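Local atomic coordinates of aspartokinase 1, chloroplastic (Arabidopsis thaliana, PDB entry 2CDQ), a protein that catalyses the ATP-dependent phosphorylation of L-aspartate, the first step of the aspartate-family pathway leading to lysine, threonine, methionine and isoleucine. Residues Thr349-Gln354 with Val380-Thr385; Phe362-Glu367 with Glu406-Ile411. All coordinates share one frame; numbering follows the deposited sequence.

Interaction 1: residues Thr349-Gln354 with Val380-Thr385; sequences TRMLGQ and VSISLT. With LYS (lysine), chain G.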
loop_
_atom_site.group_PDB
_atom_site.type_symbol
_atom_site.label_atom_id
_atom_site.label_comp_id
_atom_site.label_asym_id
_atom_site.label_seq_id
_atom_site.Cartn_x
_atom_site.Cartn_y
_atom_site.Cartn_z
ATOM N N THR A 349 -14.415 2.629 -7.700
ATOM C CA THR A 349 -15.429 1.936 -6.893
ATOM C C THR A 349 -15.365 0.411 -7.085
ATOM O O THR A 349 -15.862 -0.351 -6.252
ATOM C CB THR A 349 -16.870 2.437 -7.209
ATOM O OG1 THR A 349 -17.212 2.125 -8.567
ATOM C CG2 THR A 349 -16.999 3.947 -6.977
ATOM N N ARG A 350 -14.737 -0.010 -8.183
ATOM C CA ARG A 350 -14.681 -1.415 -8.593
ATOM C C ARG A 350 -13.680 -2.270 -7.822
ATOM O O ARG A 350 -13.813 -3.495 -7.792
ATOM C CB ARG A 350 -14.355 -1.523 -10.085
ATOM C CG ARG A 350 -15.452 -1.070 -11.028
ATOM C CD ARG A 350 -15.145 -1.562 -12.430
ATOM N NE ARG A 350 -15.743 -0.712 -13.457
ATOM C CZ ARG A 350 -16.980 -0.850 -13.927
ATOM N NH1 ARG A 350 -17.775 -1.807 -13.459
ATOM N NH2 ARG A 350 -17.423 -0.026 -14.868
ATOM N N MET A 351 -12.676 -1.639 -7.215
ATOM C CA MET A 351 -11.621 -2.387 -6.524
ATOM C C MET A 351 -12.071 -3.035 -5.208
ATOM O O MET A 351 -11.464 -4.007 -4.762
ATOM C CB MET A 351 -10.366 -1.524 -6.321
ATOM C CG MET A 351 -10.523 -0.356 -5.358
ATOM S SD MET A 351 -8.958 0.461 -5.003
ATOM C CE MET A 351 -8.638 1.317 -6.544
ATOM N N LEU A 352 -13.127 -2.502 -4.597
ATOM C CA LEU A 352 -13.647 -3.051 -3.345
ATOM C C LEU A 352 -14.299 -4.410 -3.600
ATOM O O LEU A 352 -15.432 -4.493 -4.083
ATOM C CB LEU A 352 -14.635 -2.078 -2.683
ATOM C CG LEU A 352 -14.918 -2.206 -1.176
ATOM C CD1 LEU A 352 -15.829 -1.086 -0.710
ATOM C CD2 LEU A 352 -15.515 -3.553 -0.786
ATOM N N GLY A 353 -13.570 -5.472 -3.274
ATOM C CA GLY A 353 -14.037 -6.835 -3.506
ATOM C C GLY A 353 -13.606 -7.458 -4.826
ATOM O O GLY A 353 -14.117 -8.518 -5.203
ATOM N N GLN A 354 -12.677 -6.814 -5.535
ATOM C CA GLN A 354 -12.170 -7.352 -6.795
ATOM C C GLN A 354 -10.787 -7.956 -6.637
ATOM O O GLN A 354 -9.930 -7.383 -5.976
ATOM C CB GLN A 354 -12.121 -6.267 -7.878
ATOM C CG GLN A 354 -11.790 -6.826 -9.268
ATOM C CD GLN A 354 -11.776 -5.767 -10.353
ATOM O OE1 GLN A 354 -10.745 -5.146 -10.624
ATOM N NE2 GLN A 354 -12.921 -5.571 -10.998
ATOM N N VAL A 380 -11.916 2.470 -1.605
ATOM C CA VAL A 380 -12.057 2.608 -3.065
ATOM C C VAL A 380 -10.904 3.362 -3.731
ATOM O O VAL A 380 -11.062 3.922 -4.822
ATOM C CB VAL A 380 -13.390 3.300 -3.465
ATOM C CG1 VAL A 380 -14.569 2.424 -3.115
ATOM C CG2 VAL A 380 -13.511 4.681 -2.821
ATOM N N SER A 381 -9.750 3.389 -3.077
ATOM C CA SER A 381 -8.598 4.076 -3.640
ATOM C C SER A 381 -7.290 3.483 -3.169
ATOM O O SER A 381 -7.200 2.910 -2.076
ATOM C CB SER A 381 -8.633 5.577 -3.323
ATOM O OG SER A 381 -8.265 5.842 -1.978
ATOM N N ILE A 382 -6.283 3.617 -4.018
ATOM C CA ILE A 382 -4.912 3.356 -3.620
ATOM C C ILE A 382 -4.037 4.568 -3.967
ATOM O O ILE A 382 -4.108 5.108 -5.070
ATOM C CB ILE A 382 -4.378 1.936 -4.082
ATOM C CG1 ILE A 382 -2.889 1.957 -4.430
ATOM C CG2 ILE A 382 -5.203 1.356 -5.239
ATOM C CD1 ILE A 382 -2.621 1.981 -5.920
ATOM N N SER A 383 -3.271 5.024 -2.982
ATOM C CA SER A 383 -2.400 6.180 -3.133
ATOM C C SER A 383 -0.965 5.730 -2.964
ATOM O O SER A 383 -0.680 4.800 -2.208
ATOM C CB SER A 383 -2.740 7.240 -2.095
ATOM O OG SER A 383 -4.139 7.450 -2.037
ATOM N N LEU A 384 -0.065 6.383 -3.683
ATOM C CA LEU A 384 1.324 5.969 -3.708
ATOM C C LEU A 384 2.234 7.133 -4.005
ATOM O O LEU A 384 1.798 8.174 -4.494
ATOM C CB LEU A 384 1.550 4.843 -4.725
ATOM C CG LEU A 384 1.197 5.040 -6.202
ATOM C CD1 LEU A 384 2.334 5.684 -6.971
ATOM C CD2 LEU A 384 0.854 3.698 -6.803
ATOM N N THR A 385 3.512 6.930 -3.723
ATOM C CA THR A 385 4.501 7.970 -3.870
ATOM C C THR A 385 5.664 7.359 -4.648
ATOM O O THR A 385 5.991 6.193 -4.453
ATOM C CB THR A 385 4.890 8.514 -2.467
ATOM O OG1 THR A 385 4.900 9.944 -2.478
ATOM C CG2 THR A 385 6.217 7.987 -1.994
HETATM N N LYS G . -8.006 -5.549 -6.506
HETATM C CA LYS G . -7.484 -5.335 -5.143
HETATM C C LYS G . -6.980 -6.688 -4.695
HETATM O O LYS G . -6.629 -7.549 -5.516
HETATM C CB LYS G . -8.601 -4.839 -4.213
HETATM C CG LYS G . -8.136 -3.898 -3.083
HETATM C CD LYS G . -7.952 -2.459 -3.529
HETATM C CE LYS G . -7.450 -1.558 -2.384
HETATM N NZ LYS G . -8.423 -1.374 -1.249
HETATM O OXT LYS G . -6.918 -6.953 -3.504
#
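Met351 reaches from the loop after the first strand of an ACT domain, a beta-alpha-beta-beta-alpha-beta fold, to the start of strand 381-386. Here the packing is tight. With chi1 at 67°, CG is flanked by both the amide nitrogen and the carbonyl carbon, sending the thioether along the strand's backbone, and SD lies 3.6 Å from Ser381 N. The chain then bends at chi3 (72°) so that CE meets Ile382 CG2 at 3.7 Å, the two side chains crossing at about a right angle. A long, unbranched methionine can pass between the strand and the effector lysine, whose CD lies 3.4 Å from Met351 SD. Beta-branched Ile382 gives the methyl a broad apolar partner from within the strand. Ser381 turns its CB away from the loop, and its buried hydroxyl is satisfied by Ser378 OG.

Toward Thr349 and Val380, both partly exposed, the contact is looser. Branched Val380 lays CG1 3.9 Å from Thr349 CA. Leu352, buried at the second position of a type II turn from Met351 to Gln354, offers an apolar tip, CD1, 4.4 Å from Val380 CG1. Arg297 and Glu282 of the second subunit pack nearby. The turn's third position suits Gly353 because its phi is positive (93°). Beyond the turn, Gln354 O accepts a 2.7 Å hydrogen bond from the ligand's amino nitrogen N.

Interaction 2: residues Phe362-Glu367 with Glu406-Ile411; sequences FSIFEE and EELEKI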
loop_
_atom_site.group_PDB
_atom_site.type_symbol
_atom_site.label_atom_id
_atom_site.label_comp_id
_atom_site.label_asym_id
_atom_site.label_seq_id
_atom_site.Cartn_x
_atom_site.Cartn_y
_atom_site.Cartn_z
ATOM N N PHE A 362 0.210 -1.948 -10.371
ATOM C CA PHE A 362 1.659 -2.028 -10.275
ATOM C C PHE A 362 2.314 -2.719 -11.472
ATOM O O PHE A 362 3.528 -2.621 -11.672
ATOM C CB PHE A 362 2.053 -2.650 -8.943
ATOM C CG PHE A 362 1.670 -1.799 -7.767
ATOM C CD1 PHE A 362 0.591 -2.152 -6.958
ATOM C CD2 PHE A 362 2.360 -0.621 -7.492
ATOM C CE1 PHE A 362 0.226 -1.367 -5.882
ATOM C CE2 PHE A 362 2.002 0.174 -6.421
ATOM C CZ PHE A 362 0.935 -0.197 -5.610
ATOM N N SER A 363 1.506 -3.402 -12.276
ATOM C CA SER A 363 1.984 -3.910 -13.547
ATOM C C SER A 363 2.286 -2.747 -14.488
ATOM O O SER A 363 3.321 -2.741 -15.153
ATOM C CB SER A 363 0.970 -4.852 -14.180
ATOM O OG SER A 363 1.497 -5.379 -15.378
ATOM N N ILE A 364 1.381 -1.767 -14.529
ATOM C CA ILE A 364 1.564 -0.555 -15.328
ATOM C C ILE A 364 2.902 0.097 -15.005
ATOM O O ILE A 364 3.704 0.367 -15.908
ATOM C CB ILE A 364 0.414 0.452 -15.106
ATOM C CG1 ILE A 364 -0.861 -0.048 -15.792
ATOM C CG2 ILE A 364 0.793 1.842 -15.622
ATOM C CD1 ILE A 364 -2.143 0.589 -15.273
ATOM N N PHE A 365 3.144 0.327 -13.716
ATOM C CA PHE A 365 4.402 0.905 -13.254
ATOM C C PHE A 365 5.616 0.088 -13.724
ATOM O O PHE A 365 6.586 0.662 -14.222
ATOM C CB PHE A 365 4.391 1.086 -11.733
ATOM C CG PHE A 365 3.567 2.257 -11.267
ATOM C CD1 PHE A 365 2.264 2.073 -10.816
ATOM C CD2 PHE A 365 4.092 3.548 -11.281
ATOM C CE1 PHE A 365 1.491 3.155 -10.380
ATOM C CE2 PHE A 365 3.326 4.638 -10.851
ATOM C CZ PHE A 365 2.023 4.439 -10.400
ATOM N N GLU A 366 5.543 -1.238 -13.583
ATOM C CA GLU A 366 6.625 -2.152 -13.998
ATOM C C GLU A 366 6.909 -2.086 -15.503
ATOM O O GLU A 366 8.069 -2.104 -15.932
ATOM C CB GLU A 366 6.300 -3.596 -13.590
ATOM C CG GLU A 366 7.411 -4.596 -13.890
ATOM C CD GLU A 366 6.969 -6.045 -13.718
ATOM O OE1 GLU A 366 5.806 -6.374 -14.060
ATOM O OE2 GLU A 366 7.795 -6.862 -13.251
ATOM N N GLU A 367 5.840 -2.012 -16.293
ATOM C CA GLU A 367 5.946 -1.877 -17.744
ATOM C C GLU A 367 6.495 -0.510 -18.147
ATOM O O GLU A 367 7.067 -0.369 -19.223
ATOM C CB GLU A 367 4.594 -2.147 -18.420
ATOM C CG GLU A 367 4.202 -3.624 -18.465
ATOM C CD GLU A 367 5.234 -4.484 -19.195
ATOM O OE1 GLU A 367 5.289 -4.434 -20.449
ATOM O OE2 GLU A 367 5.993 -5.213 -18.512
ATOM N N GLU A 406 -2.169 8.371 -18.040
ATOM C CA GLU A 406 -3.014 7.868 -19.127
ATOM C C GLU A 406 -3.277 6.378 -19.016
ATOM O O GLU A 406 -4.405 5.916 -19.227
ATOM C CB GLU A 406 -2.376 8.146 -20.477
ATOM C CG GLU A 406 -2.708 9.492 -21.055
ATOM C CD GLU A 406 -2.163 9.629 -22.454
ATOM O OE1 GLU A 406 -1.158 10.358 -22.623
ATOM O OE2 GLU A 406 -2.721 8.984 -23.375
ATOM N N GLU A 407 -2.228 5.629 -18.692
ATOM C CA GLU A 407 -2.352 4.187 -18.538
ATOM C C GLU A 407 -3.257 3.828 -17.365
ATOM O O GLU A 407 -4.130 2.967 -17.493
ATOM C CB GLU A 407 -0.975 3.522 -18.426
ATOM C CG GLU A 407 -0.256 3.365 -19.774
ATOM C CD GLU A 407 -1.142 2.747 -20.858
ATOM O OE1 GLU A 407 -1.756 1.686 -20.607
ATOM O OE2 GLU A 407 -1.225 3.326 -21.964
ATOM N N LEU A 408 -3.060 4.515 -16.240
ATOM C CA LEU A 408 -3.883 4.325 -15.050
ATOM C C LEU A 408 -5.315 4.824 -15.268
ATOM O O LEU A 408 -6.269 4.275 -14.696
ATOM C CB LEU A 408 -3.254 5.025 -13.837
ATOM C CG LEU A 408 -1.962 4.462 -13.231
ATOM C CD1 LEU A 408 -1.365 5.463 -12.263
ATOM C CD2 LEU A 408 -2.182 3.123 -12.542
ATOM N N GLU A 409 -5.458 5.847 -16.111
ATOM C CA GLU A 409 -6.751 6.487 -16.361
ATOM C C GLU A 409 -7.719 5.580 -17.131
ATOM O O GLU A 409 -8.907 5.885 -17.247
ATOM C CB GLU A 409 -6.540 7.816 -17.085
ATOM C CG GLU A 409 -7.357 8.969 -16.528
ATOM C CD GLU A 409 -6.591 10.288 -16.531
ATOM O OE1 GLU A 409 -6.646 11.005 -15.506
ATOM O OE2 GLU A 409 -5.929 10.606 -17.547
ATOM N N LYS A 410 -7.197 4.465 -17.642
ATOM C CA LYS A 410 -7.999 3.451 -18.330
ATOM C C LYS A 410 -8.784 2.594 -17.341
ATOM O O LYS A 410 -9.835 2.056 -17.688
ATOM C CB LYS A 410 -7.116 2.539 -19.187
ATOM C CG LYS A 410 -6.368 3.236 -20.309
ATOM C CD LYS A 410 -5.579 2.227 -21.134
ATOM C CE LYS A 410 -4.809 2.900 -22.269
ATOM N NZ LYS A 410 -4.190 1.900 -23.187
ATOM N N ILE A 411 -8.273 2.461 -16.116
ATOM C CA ILE A 411 -8.931 1.629 -15.099
ATOM C C ILE A 411 -9.447 2.395 -13.879
ATOM O O ILE A 411 -10.210 1.836 -13.086
ATOM C CB ILE A 411 -8.039 0.447 -14.624
ATOM C CG1 ILE A 411 -6.681 0.952 -14.128
ATOM C CG2 ILE A 411 -7.894 -0.600 -15.727
ATOM C CD1 ILE A 411 -5.915 -0.067 -13.299
#
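Ile364, on helix 357-367, points its CB toward Glu407 and Leu408 in the C-terminal part of helix 398-408. From CB the side chain divides. The short branch, CG2, lies anti to the backbone N and meets CB of Glu407 at 3.7 Å. The longer branch leaves through CG1, beside the backbone N (chi1 -73°), and runs on extended to CD1, which lodges among three partners. Leu408 CD2 is 3.7 Å from Ile364 CD1, the Glu407 carbonyl O lies at a similar distance, and Ile411 CD1 is a looser neighbour at 4.3 Å. A beta-branched residue with one long arm suits this place, since it can address two successive residues of the facing helix at once.

Glu407, itself partly exposed, contributes aliphatic carbon rather than charge. Its chain bends at chi2 (-49°), and the carboxylate turns off to a salt bridge with Lys410 (OE2 to NZ 3.5 Å), while CB joins the apolar contact. The forked end of Leu408 can meet two different side chains: CD2 serves Ile364, whereas CD1 approaches the ring of Phe365 obliquely, 4.0 Å from CZ, with the side chains crossing at about a right angle.

The wide, flat ring of Phe365 reaches both Leu408 and the strands, packing on Val372 of strand 372-378 and on Leu384 and Leu386 of strand 381-386. Leu408 also touches Val361 and, on strand 413-418, Val414, so the two helices meet each other and the sheet beneath them.

Both interactions belong to the first ACT domain, their centres 13 Å apart and their segments alternating along the chain. Strand 381-386 joins them directly: Leu384 CD1 packs 3.7 Å from Phe365 CZ, Leu384 CD2 is equally near Phe362 CE2, and Ile382 CD1 lies 4.2 Å from Phe362 CZ. Interaction 1 lines an effector lysine pocket that Gly356 N and Ser378 O of the same chain, and Asp373 O of the second subunit, complete. Interaction 2 lies where helix 357-367 meets helix 398-408; its Phe365 side chain comes about 6 Å from another bound lysine and about 8 Å from S-adenosylmethionine (nearest atoms). It too touches the second subunit, Phe362 on Leu358 and Glu366 on Ala359 of that subunit.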